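Local structure of ethanolamine utilization protein EutJ (Carboxydothermus hydrogenoformans Z-2901, 3H1Q) at residues Asn11-Leu16 with Pro260-Pro265. The protein binds ATP in the cleft of an actin-like ATPase fold and is probably part of ethanolamine utilization. Sequence-based numbering, arbitrary orientation.
Sequences NLLNDL and PLLVTP. With ATP (adenosine-5'-triphosphate), chain C.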
loop_
_atom_site.group_PDB
_atom_site.type_symbol
_atom_site.label_atom_id
_atom_site.label_comp_id
_atom_site.label_asym_id
_atom_site.label_seq_id
_atom_site.Cartn_x
_atom_site.Cartn_y
_atom_site.Cartn_z
ATOM N N ASN A 11 -0.227 12.512 6.008
ATOM C CA ASN A 11 -1.156 13.562 5.616
ATOM C C ASN A 11 -0.506 14.437 4.560
ATOM O O ASN A 11 -1.174 14.819 3.583
ATOM C CB ASN A 11 -1.654 14.372 6.800
ATOM C CG ASN A 11 -2.872 13.762 7.435
ATOM O OD1 ASN A 11 -2.934 13.621 8.637
ATOM N ND2 ASN A 11 -3.860 13.408 6.630
ATOM N N LEU A 12 0.794 14.699 4.739
ATOM C CA LEU A 12 1.562 15.479 3.780
ATOM C C LEU A 12 1.536 14.782 2.429
ATOM O O LEU A 12 1.045 15.335 1.429
ATOM C CB LEU A 12 3.012 15.658 4.245
ATOM C CG LEU A 12 3.906 16.576 3.405
ATOM C CD1 LEU A 12 3.323 17.969 3.317
ATOM C CD2 LEU A 12 5.339 16.635 3.923
ATOM N N LEU A 13 2.035 13.546 2.427
ATOM C CA LEU A 13 2.188 12.777 1.220
ATOM C C LEU A 13 0.872 12.684 0.531
ATOM O O LEU A 13 0.808 12.706 -0.690
ATOM C CB LEU A 13 2.714 11.396 1.521
ATOM C CG LEU A 13 3.170 10.624 0.291
ATOM C CD1 LEU A 13 4.122 11.422 -0.528
ATOM C CD2 LEU A 13 3.816 9.354 0.701
ATOM N N ASN A 14 -0.199 12.618 1.291
ATOM C CA ASN A 14 -1.485 12.562 0.627
ATOM C C ASN A 14 -1.784 13.814 -0.214
ATOM O O ASN A 14 -2.332 13.724 -1.327
ATOM C CB ASN A 14 -2.624 12.337 1.597
ATOM C CG ASN A 14 -3.923 12.241 0.887
ATOM O OD1 ASN A 14 -4.104 11.312 0.131
ATOM N ND2 ASN A 14 -4.828 13.211 1.078
ATOM N N ASP A 15 -1.437 14.976 0.346
ATOM C CA ASP A 15 -1.569 16.207 -0.369
ATOM C C ASP A 15 -0.588 16.369 -1.521
ATOM O O ASP A 15 -0.985 16.810 -2.600
ATOM C CB ASP A 15 -1.503 17.372 0.586
ATOM C CG ASP A 15 -2.868 17.734 1.108
ATOM O OD1 ASP A 15 -3.838 17.775 0.304
ATOM O OD2 ASP A 15 -3.003 17.968 2.329
ATOM N N LEU A 16 0.678 16.026 -1.296
ATOM C CA LEU A 16 1.665 16.155 -2.352
ATOM C C LEU A 16 1.100 15.425 -3.564
ATOM O O LEU A 16 1.061 15.997 -4.673
ATOM C CB LEU A 16 3.045 15.614 -1.941
ATOM C CG LEU A 16 3.707 16.332 -0.743
ATOM C CD1 LEU A 16 5.099 15.815 -0.466
ATOM C CD2 LEU A 16 3.787 17.878 -0.868
ATOM N N PRO A 260 -4.038 4.756 5.016
ATOM C CA PRO A 260 -3.519 3.387 4.990
ATOM C C PRO A 260 -2.759 3.044 3.683
ATOM O O PRO A 260 -1.589 2.607 3.760
ATOM C CB PRO A 260 -4.769 2.519 5.234
ATOM C CG PRO A 260 -5.927 3.414 4.968
ATOM C CD PRO A 260 -5.487 4.808 5.252
ATOM N N LEU A 261 -3.389 3.322 2.529
ATOM C CA LEU A 261 -2.814 3.104 1.185
ATOM C C LEU A 261 -1.377 3.550 0.982
ATOM O O LEU A 261 -0.692 3.011 0.120
ATOM C CB LEU A 261 -3.667 3.792 0.121
ATOM C CG LEU A 261 -3.506 3.440 -1.371
ATOM C CD1 LEU A 261 -4.830 3.658 -2.101
ATOM C CD2 LEU A 261 -2.336 4.168 -2.105
ATOM N N LEU A 262 -0.927 4.517 1.765
ATOM C CA LEU A 262 0.363 5.135 1.569
ATOM C C LEU A 262 1.489 4.530 2.384
ATOM O O LEU A 262 2.675 4.881 2.219
ATOM C CB LEU A 262 0.253 6.627 1.857
ATOM C CG LEU A 262 -0.497 7.324 0.736
ATOM C CD1 LEU A 262 -0.842 8.754 1.121
ATOM C CD2 LEU A 262 0.379 7.263 -0.519
ATOM N N VAL A 263 1.152 3.618 3.275
ATOM C CA VAL A 263 2.196 3.249 4.240
ATOM C C VAL A 263 3.357 2.528 3.560
ATOM O O VAL A 263 4.503 2.916 3.776
ATOM C CB VAL A 263 1.671 2.497 5.521
ATOM C CG1 VAL A 263 2.817 2.195 6.489
ATOM C CG2 VAL A 263 0.585 3.321 6.199
ATOM N N THR A 264 3.057 1.524 2.727
ATOM C CA THR A 264 4.109 0.741 2.082
ATOM C C THR A 264 4.878 1.622 1.119
ATOM O O THR A 264 6.107 1.693 1.212
ATOM C CB THR A 264 3.584 -0.535 1.342
ATOM O OG1 THR A 264 2.759 -1.306 2.228
ATOM C CG2 THR A 264 4.754 -1.420 0.872
ATOM N N PRO A 265 4.160 2.303 0.196
ATOM C CA PRO A 265 4.858 3.199 -0.717
ATOM C C PRO A 265 5.894 4.091 0.002
ATOM O O PRO A 265 7.071 4.117 -0.402
ATOM C CB PRO A 265 3.726 4.008 -1.319
ATOM C CG PRO A 265 2.565 3.067 -1.310
ATOM C CD PRO A 265 2.709 2.265 -0.074
HETATM P PG ATP C . -0.317 -2.802 -2.435
HETATM O O1G ATP C . -0.258 -1.285 -2.544
HETATM O O2G ATP C . -1.023 -3.297 -1.203
HETATM O O3G ATP C . 1.045 -3.474 -2.552
HETATM P PB ATP C . -2.350 -2.321 -4.294
HETATM O O1B ATP C . -3.234 -2.987 -5.292
HETATM O O2B ATP C . -1.676 -1.056 -4.753
HETATM O O3B ATP C . -1.284 -3.317 -3.624
HETATM P PA ATP C . -3.531 -0.707 -2.114
HETATM O O1A ATP C . -3.022 0.520 -2.812
HETATM O O2A ATP C . -2.962 -1.050 -0.761
HETATM O O3A ATP C . -3.293 -2.038 -3.008
HETATM O "O5'" ATP C . -5.134 -0.684 -2.090
HETATM C "C5'" ATP C . -5.970 -0.611 -3.231
HETATM C "C4'" ATP C . -7.359 -0.850 -2.678
HETATM O "O4'" ATP C . -7.646 0.146 -1.691
HETATM C "C3'" ATP C . -8.416 -0.700 -3.745
HETATM O "O3'" ATP C . -9.359 -1.775 -3.682
HETATM C "C2'" ATP C . -9.167 0.552 -3.377
HETATM O "O2'" ATP C . -10.545 0.449 -3.712
HETATM C "C1'" ATP C . -8.951 0.687 -1.880
HETATM N N9 ATP C . -9.234 2.131 -1.574
HETATM C C8 ATP C . -8.566 3.226 -2.000
HETATM N N7 ATP C . -9.169 4.377 -1.593
HETATM C C5 ATP C . -10.269 4.041 -0.897
HETATM C C6 ATP C . -11.362 4.749 -0.175
HETATM N N6 ATP C . -11.409 6.099 -0.103
HETATM N N1 ATP C . -12.323 3.999 0.425
HETATM C C2 ATP C . -12.327 2.654 0.391
HETATM N N3 ATP C . -11.363 1.945 -0.233
HETATM C C4 ATP C . -10.320 2.561 -0.892
#
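L262 reaches from 260-265 to L13 and N14 on the N-terminal helix 3-18, an apolar join within the actin-like ATPase fold. Its CD1 lies 3.9 Å from N14 CA, against the helix backbone, and it also meets the first side-chain carbon, N14 CB. The other branch meets L13 methyl to methyl, with L262 CD2 4.2 Å from L13 CD2. A branched leucine suits this place because one fork can serve two neighbouring residues of a helix. With CG anti to the carbonyl carbon (chi1 -73°), the L262 side chain extends across to that helix. N14 contributes its aliphatic base here, while its side chain also touches H259. L13, buried as an apolar residue should be, continues onto V43 and P51 of the neighbouring strands, and P265 packs on V41 and V43. One residue past V263, T264 is hydrogen-bonded through OG1 to D145 OD2. Next to L262, L261 lines the ATP pocket, where a leucine fits because its apolar side chain lies beside the base and against L56, W58 and Y238. Cut back to alanine, L261 would lose both methyls, which is likely to leave a gap beside the base and L56 and W58 without their partner. Its nearest approach to ATP is from CG to O1A, 3.3 Å, and L261 CD1 comes 3.8 Å from C8 of the adenine.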